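Local coordinates for endoglucanase (Ganoderma lucidum, PDB 5D8Z), which probably hydrolyses internal beta-1,4-glucosidic bonds of cellulose, as a family 5 endoglucanase with a TIM-barrel fold, at residues 122-127 with 164-169; 203-208 with 232-237. One frame throughout, in Å; residues are numbered along the deposited sequence.

Interaction 1 of 2, residues 122-127 with 164-169; sequences YARFNG and EPHDVP. With BGC (beta-D-glucopyranose), chain C.
Tyr122 and Glu164 run side by side in the same direction, ring and carboxylate planes 63° apart, and the glutamate is worth following outward. Glu164 CB lies 4.0 Å from Tyr122 CD2. CG, anti to the carbonyl carbon (chi1 -74°), starts an extended chain that carries the carboxylate along the tyrosine ring to the sugar. There Glu164 OE1 passes 3.7 Å from Tyr122 CE2 and accepts a hydrogen bond from O4 of the beta-D-glucopyranose, at 3.1 Å. OE2 is hydrogen-bonded to His235 ND1 and lies close to Glu276. These residues sit above the C-terminal ends of neighbouring strands in the eight-stranded TIM barrel: 122-127 comes after strand 114-119, and the loop holding 164-169 comes after strand 157-160. Two successive loops at that end of the barrel are joined here, the second carrying Glu164 of the glycan pocket. Farther from the sugar, Arg124 ties the two segments together. Its guanidinium lies flat on one face of His166, planes 15° apart, with NH1 over the middle of the imidazole; Trp202 also stacks on that histidine. Arg124 NH1 and NH2 converge end-on upon His166 O, at 2.8 Å from NH1 and 3.2 Å from NH2, both in the guanidinium plane and from the same face of the carbonyl. Arg124 NH1 also reaches Tyr122 O, 3.0 Å away. The imidazole is held from turning by His166 ND1, bonded to Asp167 OD2 at 2.8 Å, and by NE2, bonded to Ser38 O.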
loop_
_atom_site.group_PDB
_atom_site.type_symbol
_atom_site.label_atom_id
_atom_site.label_comp_id
_atom_site.label_asym_id
_atom_site.label_seq_id
_atom_site.Cartn_x
_atom_site.Cartn_y
_atom_site.Cartn_z
ATOM N N TYR A 122 -6.081 5.521 -7.193
ATOM C CA TYR A 122 -5.999 4.984 -8.569
ATOM C C TYR A 122 -5.564 6.066 -9.557
ATOM O O TYR A 122 -6.023 6.130 -10.686
ATOM C CB TYR A 122 -7.347 4.392 -8.986
ATOM C CG TYR A 122 -7.862 3.414 -7.967
ATOM C CD1 TYR A 122 -8.636 3.839 -6.878
ATOM C CD2 TYR A 122 -7.534 2.050 -8.053
ATOM C CE1 TYR A 122 -9.089 2.929 -5.928
ATOM C CE2 TYR A 122 -8.006 1.141 -7.126
ATOM C CZ TYR A 122 -8.779 1.587 -6.068
ATOM O OH TYR A 122 -9.226 0.681 -5.139
ATOM N N ALA A 123 -4.692 6.943 -9.086
ATOM C CA ALA A 123 -4.180 8.065 -9.879
ATOM C C ALA A 123 -5.253 9.007 -10.376
ATOM O O ALA A 123 -4.993 9.821 -11.259
ATOM C CB ALA A 123 -3.330 7.570 -11.057
ATOM N N ARG A 124 -6.440 8.932 -9.797
ATOM C CA ARG A 124 -7.540 9.777 -10.242
ATOM C C ARG A 124 -8.153 10.616 -9.133
ATOM O O ARG A 124 -7.879 10.424 -7.948
ATOM C CB ARG A 124 -8.606 8.912 -10.862
ATOM C CG ARG A 124 -8.219 8.362 -12.200
ATOM C CD ARG A 124 -9.052 7.159 -12.534
ATOM N NE ARG A 124 -8.814 6.809 -13.914
ATOM C CZ ARG A 124 -7.816 6.054 -14.349
ATOM N NH1 ARG A 124 -6.927 5.536 -13.496
ATOM N NH2 ARG A 124 -7.697 5.812 -15.650
ATOM N N PHE A 125 -8.973 11.566 -9.558
ATOM C CA PHE A 125 -9.825 12.370 -8.676
ATOM C C PHE A 125 -11.137 12.597 -9.433
ATOM O O PHE A 125 -11.170 13.227 -10.492
ATOM C CB PHE A 125 -9.157 13.712 -8.331
ATOM C CG PHE A 125 -9.816 14.435 -7.187
ATOM C CD1 PHE A 125 -9.419 14.191 -5.871
ATOM C CD2 PHE A 125 -10.838 15.350 -7.419
ATOM C CE1 PHE A 125 -10.042 14.841 -4.810
ATOM C CE2 PHE A 125 -11.452 15.999 -6.373
ATOM C CZ PHE A 125 -11.055 15.749 -5.062
ATOM N N ASN A 126 -12.207 12.057 -8.882
ATOM C CA ASN A 126 -13.501 12.009 -9.562
ATOM C C ASN A 126 -13.478 11.826 -11.075
ATOM O O ASN A 126 -13.859 12.728 -11.792
ATOM C CB ASN A 126 -14.318 13.252 -9.229
ATOM C CG ASN A 126 -14.654 13.348 -7.766
ATOM O OD1 ASN A 126 -14.932 12.351 -7.097
ATOM N ND2 ASN A 126 -14.605 14.543 -7.255
ATOM N N GLY A 127 -13.054 10.652 -11.540
ATOM C CA GLY A 127 -13.139 10.293 -12.940
ATOM C C GLY A 127 -11.980 10.740 -13.786
ATOM O O GLY A 127 -11.797 10.250 -14.896
ATOM N N GLU A 164 -2.448 1.837 -6.883
ATOM C CA GLU A 164 -2.925 1.201 -8.128
ATOM C C GLU A 164 -3.319 2.063 -9.330
ATOM O O GLU A 164 -4.433 1.962 -9.829
ATOM C CB GLU A 164 -4.037 0.216 -7.800
ATOM C CG GLU A 164 -3.503 -1.036 -7.149
ATOM C CD GLU A 164 -4.557 -2.121 -6.967
ATOM O OE1 GLU A 164 -5.747 -1.829 -7.196
ATOM O OE2 GLU A 164 -4.191 -3.275 -6.590
ATOM N N PRO A 165 -2.392 2.868 -9.840
ATOM C CA PRO A 165 -2.656 3.491 -11.130
ATOM C C PRO A 165 -2.999 2.445 -12.185
ATOM O O PRO A 165 -2.415 1.360 -12.204
ATOM C CB PRO A 165 -1.338 4.156 -11.493
ATOM C CG PRO A 165 -0.509 4.215 -10.238
ATOM C CD PRO A 165 -1.104 3.271 -9.243
ATOM N N HIS A 166 -3.960 2.758 -13.036
ATOM C CA HIS A 166 -4.366 1.849 -14.053
ATOM C C HIS A 166 -4.927 2.636 -15.198
ATOM O O HIS A 166 -5.292 3.786 -15.033
ATOM C CB HIS A 166 -5.388 0.880 -13.527
ATOM C CG HIS A 166 -6.735 1.481 -13.296
ATOM N ND1 HIS A 166 -7.672 1.610 -14.296
ATOM C CD2 HIS A 166 -7.312 1.963 -12.171
ATOM C CE1 HIS A 166 -8.764 2.161 -13.801
ATOM N NE2 HIS A 166 -8.571 2.386 -12.514
ATOM N N ASP A 167 -4.952 1.993 -16.363
ATOM C CA ASP A 167 -5.335 2.595 -17.643
ATOM C C ASP A 167 -4.937 4.080 -17.792
ATOM O O ASP A 167 -5.752 4.938 -18.184
ATOM C CB ASP A 167 -6.824 2.344 -17.914
ATOM C CG ASP A 167 -7.202 0.848 -17.796
ATOM O OD1 ASP A 167 -6.699 0.059 -18.624
ATOM O OD2 ASP A 167 -7.984 0.465 -16.880
ATOM N N VAL A 168 -3.670 4.350 -17.491
ATOM C CA VAL A 168 -3.063 5.656 -17.691
ATOM C C VAL A 168 -2.476 5.734 -19.082
ATOM O O VAL A 168 -1.718 4.856 -19.478
ATOM C CB VAL A 168 -1.899 5.850 -16.705
ATOM C CG1 VAL A 168 -1.147 7.161 -16.943
ATOM C CG2 VAL A 168 -2.430 5.759 -15.284
ATOM N N PRO A 169 -2.794 6.784 -19.840
ATOM C CA PRO A 169 -2.284 6.761 -21.228
ATOM C C PRO A 169 -0.779 7.058 -21.430
ATOM O O PRO A 169 -0.216 6.506 -22.346
ATOM C CB PRO A 169 -3.160 7.775 -21.954
ATOM C CG PRO A 169 -3.746 8.621 -20.884
ATOM C CD PRO A 169 -3.830 7.805 -19.636
HETATM C C2 BGC C . -9.762 -4.858 -8.998
HETATM C C3 BGC C . -9.243 -4.349 -7.634
HETATM C C4 BGC C . -7.858 -4.872 -7.295
HETATM C C5 BGC C . -6.904 -4.711 -8.496
HETATM C C6 BGC C . -5.594 -5.462 -8.270
HETATM C C1 BGC C . -8.730 -4.835 -10.156
HETATM O O2 BGC C . -10.891 -4.054 -9.358
HETATM O O3 BGC C . -10.078 -4.756 -6.531
HETATM O O4 BGC C . -7.458 -4.216 -6.067
HETATM O O5 BGC C . -7.428 -5.247 -9.723
HETATM O O6 BGC C . -5.412 -6.520 -9.218
#

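Interaction 2 of 2, residues 203-208 with 232-237; sequences TSAETF and FDVHKY. With BGC (beta-D-glucopyranose), chain C.
Phe208 drives its edge toward the face of Phe232 in an offset edge-to-face pair, ring centroids 5.4 Å apart and planes at 64°. With CG anti to the backbone N (chi1 -167°), Phe208 reaches back from its loop to the strand: CZ and CE2 come against CB, CG and CD1 of Phe232, while one face of the ring is taken by Val234. Val234 CG1 sits 4.1 Å from the Phe208 centroid, close to the ring normal, a CH-pi contact displaced toward the rim. The valine's chi1 of -51° sets CG1 anti to the carbonyl carbon, over that ring, and leaves CG2 between N and the carbonyl carbon, where Val234 CG2 lies 4.0 Å from Ala205 CB. Strand 230-235 is the sixth of the TIM barrel, and 203-208 belongs to the loop that leaves the fifth, strand 194-198. The loop joins the strand's end through a single parallel bridge: His235 N donates to Thr203 O at 3.0 Å, and His235 O accepts from Ala205 N at 3.0 Å. Thr203 OG1 lies over one face of the imidazole, 3.7 Å from His235 CG, while ND1 of that ring bonds to Glu164. Further along, Lys236 CG touches Ala205 CB at 3.6 Å; bends at chi2 and chi3 then carry CE toward Ser204 OG. Lys236 NZ bonds to Asn253 and stays 4.0 Å from Glu206 OE1, beyond a salt bridge. Ser204 OG accepts from Glu206 N, an ST turn, and Tyr237 ends the segment beside the sugar's C6.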
loop_
_atom_site.group_PDB
_atom_site.type_symbol
_atom_site.label_atom_id
_atom_site.label_comp_id
_atom_site.label_asym_id
_atom_site.label_seq_id
_atom_site.Cartn_x
_atom_site.Cartn_y
_atom_site.Cartn_z
ATOM N N THR A 203 -0.388 -1.300 -10.843
ATOM C CA THR A 203 0.976 -1.712 -10.448
ATOM C C THR A 203 1.144 -3.204 -10.425
ATOM O O THR A 203 1.800 -3.750 -9.544
ATOM C CB THR A 203 1.416 -1.238 -9.030
ATOM O OG1 THR A 203 0.283 -1.103 -8.155
ATOM C CG2 THR A 203 2.162 0.037 -9.086
ATOM N N SER A 204 0.550 -3.892 -11.375
ATOM C CA SER A 204 0.788 -5.307 -11.439
ATOM C C SER A 204 2.306 -5.499 -11.498
ATOM O O SER A 204 3.003 -4.790 -12.234
ATOM C CB SER A 204 0.108 -5.891 -12.659
ATOM O OG SER A 204 0.607 -7.170 -12.952
ATOM N N ALA A 205 2.802 -6.422 -10.687
ATOM C CA ALA A 205 4.208 -6.830 -10.715
ATOM C C ALA A 205 4.610 -7.557 -11.996
ATOM O O ALA A 205 5.780 -7.597 -12.342
ATOM C CB ALA A 205 4.505 -7.739 -9.534
ATOM N N GLU A 206 3.642 -8.170 -12.663
ATOM C CA GLU A 206 3.883 -8.921 -13.886
ATOM C C GLU A 206 4.230 -8.025 -15.063
ATOM O O GLU A 206 5.036 -8.384 -15.894
ATOM C CB GLU A 206 2.649 -9.740 -14.219
ATOM C CG GLU A 206 2.748 -10.610 -15.451
ATOM C CD GLU A 206 1.991 -11.916 -15.269
ATOM O OE1 GLU A 206 2.128 -12.528 -14.178
ATOM O OE2 GLU A 206 1.264 -12.344 -16.195
ATOM N N THR A 207 3.615 -6.857 -15.150
ATOM C CA THR A 207 3.848 -5.968 -16.291
ATOM C C THR A 207 4.714 -4.782 -15.926
ATOM O O THR A 207 4.963 -3.940 -16.771
ATOM C CB THR A 207 2.526 -5.396 -16.792
ATOM O OG1 THR A 207 1.925 -4.655 -15.713
ATOM C CG2 THR A 207 1.608 -6.525 -17.227
ATOM N N PHE A 208 5.158 -4.704 -14.677
ATOM C CA PHE A 208 5.848 -3.525 -14.204
ATOM C C PHE A 208 7.016 -3.076 -15.056
ATOM O O PHE A 208 7.223 -1.882 -15.218
ATOM C CB PHE A 208 6.360 -3.728 -12.790
ATOM C CG PHE A 208 6.800 -2.452 -12.127
ATOM C CD1 PHE A 208 5.865 -1.591 -11.591
ATOM C CD2 PHE A 208 8.145 -2.112 -12.055
ATOM C CE1 PHE A 208 6.254 -0.412 -10.996
ATOM C CE2 PHE A 208 8.546 -0.937 -11.449
ATOM C CZ PHE A 208 7.599 -0.083 -10.914
ATOM N N PHE A 232 10.150 0.868 -5.633
ATOM C CA PHE A 232 8.986 0.600 -6.448
ATOM C C PHE A 232 7.905 -0.095 -5.645
ATOM O O PHE A 232 8.173 -0.826 -4.724
ATOM C CB PHE A 232 9.382 -0.173 -7.709
ATOM C CG PHE A 232 10.385 0.561 -8.527
ATOM C CD1 PHE A 232 10.015 1.691 -9.235
ATOM C CD2 PHE A 232 11.711 0.194 -8.515
ATOM C CE1 PHE A 232 10.952 2.418 -9.962
ATOM C CE2 PHE A 232 12.657 0.914 -9.246
ATOM C CZ PHE A 232 12.278 2.026 -9.970
ATOM N N ASP A 233 6.671 0.191 -6.012
ATOM C CA ASP A 233 5.481 -0.198 -5.290
ATOM C C ASP A 233 4.793 -1.137 -6.224
ATOM O O ASP A 233 4.418 -0.740 -7.312
ATOM C CB ASP A 233 4.614 1.056 -5.093
ATOM C CG ASP A 233 3.415 0.832 -4.161
ATOM O OD1 ASP A 233 3.194 -0.327 -3.751
ATOM O OD2 ASP A 233 2.688 1.828 -3.854
ATOM N N VAL A 234 4.631 -2.390 -5.835
ATOM C CA VAL A 234 3.937 -3.337 -6.704
ATOM C C VAL A 234 2.930 -4.176 -5.939
ATOM O O VAL A 234 3.019 -4.340 -4.722
ATOM C CB VAL A 234 4.916 -4.237 -7.495
ATOM C CG1 VAL A 234 5.964 -3.388 -8.198
ATOM C CG2 VAL A 234 5.614 -5.225 -6.582
ATOM N N HIS A 235 1.971 -4.691 -6.704
ATOM C CA HIS A 235 0.837 -5.440 -6.209
ATOM C C HIS A 235 0.682 -6.698 -7.077
ATOM O O HIS A 235 1.004 -6.670 -8.269
ATOM C CB HIS A 235 -0.403 -4.578 -6.337
ATOM C CG HIS A 235 -0.455 -3.415 -5.391
ATOM N ND1 HIS A 235 -1.609 -2.695 -5.180
ATOM C CD2 HIS A 235 0.476 -2.868 -4.576
ATOM C CE1 HIS A 235 -1.381 -1.742 -4.298
ATOM N NE2 HIS A 235 -0.123 -1.831 -3.907
ATOM N N LYS A 236 0.205 -7.787 -6.468
ATOM C CA LYS A 236 0.059 -9.098 -7.127
ATOM C C LYS A 236 -0.828 -10.063 -6.340
ATOM O O LYS A 236 -0.568 -10.372 -5.149
ATOM C CB LYS A 236 1.414 -9.771 -7.316
ATOM C CG LYS A 236 1.803 -9.940 -8.766
ATOM C CD LYS A 236 0.995 -11.034 -9.419
ATOM C CE LYS A 236 0.463 -10.644 -10.781
ATOM N NZ LYS A 236 -0.493 -11.705 -11.226
ATOM N N TYR A 237 -1.851 -10.571 -7.023
ATOM C CA TYR A 237 -2.824 -11.472 -6.415
ATOM C C TYR A 237 -2.650 -12.834 -7.044
ATOM O O TYR A 237 -1.955 -12.946 -8.035
ATOM C CB TYR A 237 -4.222 -10.917 -6.630
ATOM C CG TYR A 237 -4.465 -9.719 -5.750
ATOM C CD1 TYR A 237 -4.827 -9.884 -4.419
ATOM C CD2 TYR A 237 -4.299 -8.428 -6.221
ATOM C CE1 TYR A 237 -5.072 -8.807 -3.604
ATOM C CE2 TYR A 237 -4.519 -7.346 -5.396
ATOM C CZ TYR A 237 -4.904 -7.546 -4.093
ATOM O OH TYR A 237 -5.119 -6.488 -3.257
HETATM C C2 BGC C . -9.762 -4.858 -8.998
HETATM C C3 BGC C . -9.243 -4.349 -7.634
HETATM C C4 BGC C . -7.858 -4.872 -7.295
HETATM C C5 BGC C . -6.904 -4.711 -8.496
HETATM C C6 BGC C . -5.594 -5.462 -8.270
HETATM C C1 BGC C . -8.730 -4.835 -10.156
HETATM O O2 BGC C . -10.891 -4.054 -9.358
HETATM O O3 BGC C . -10.078 -4.756 -6.531
HETATM O O4 BGC C . -7.458 -4.216 -6.067
HETATM O O5 BGC C . -7.428 -5.247 -9.723
HETATM O O6 BGC C . -5.412 -6.520 -9.218
#

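Both contacts are buried, and both lie at the C-terminal mouth of one barrel and border the same glucose. Interaction 1 joins two loops, and polar groups do most of the holding: an arginine gathers carbonyls and stacks on a histidine, with Asp167 marking its exposed margin. Interaction 2 sets a loop against a barrel strand, with backbone bonds near the pocket and an apolar cluster of phenylalanine, valine and alanine between the strand and the helices around the barrel. They meet at Glu164: Tyr122 of 122-127 lies along it, while from interaction 2 Thr203 OG1 packs on its CG and His235 ND1 lies 3.0 Å from Glu164 OE2, a probable hydrogen bond.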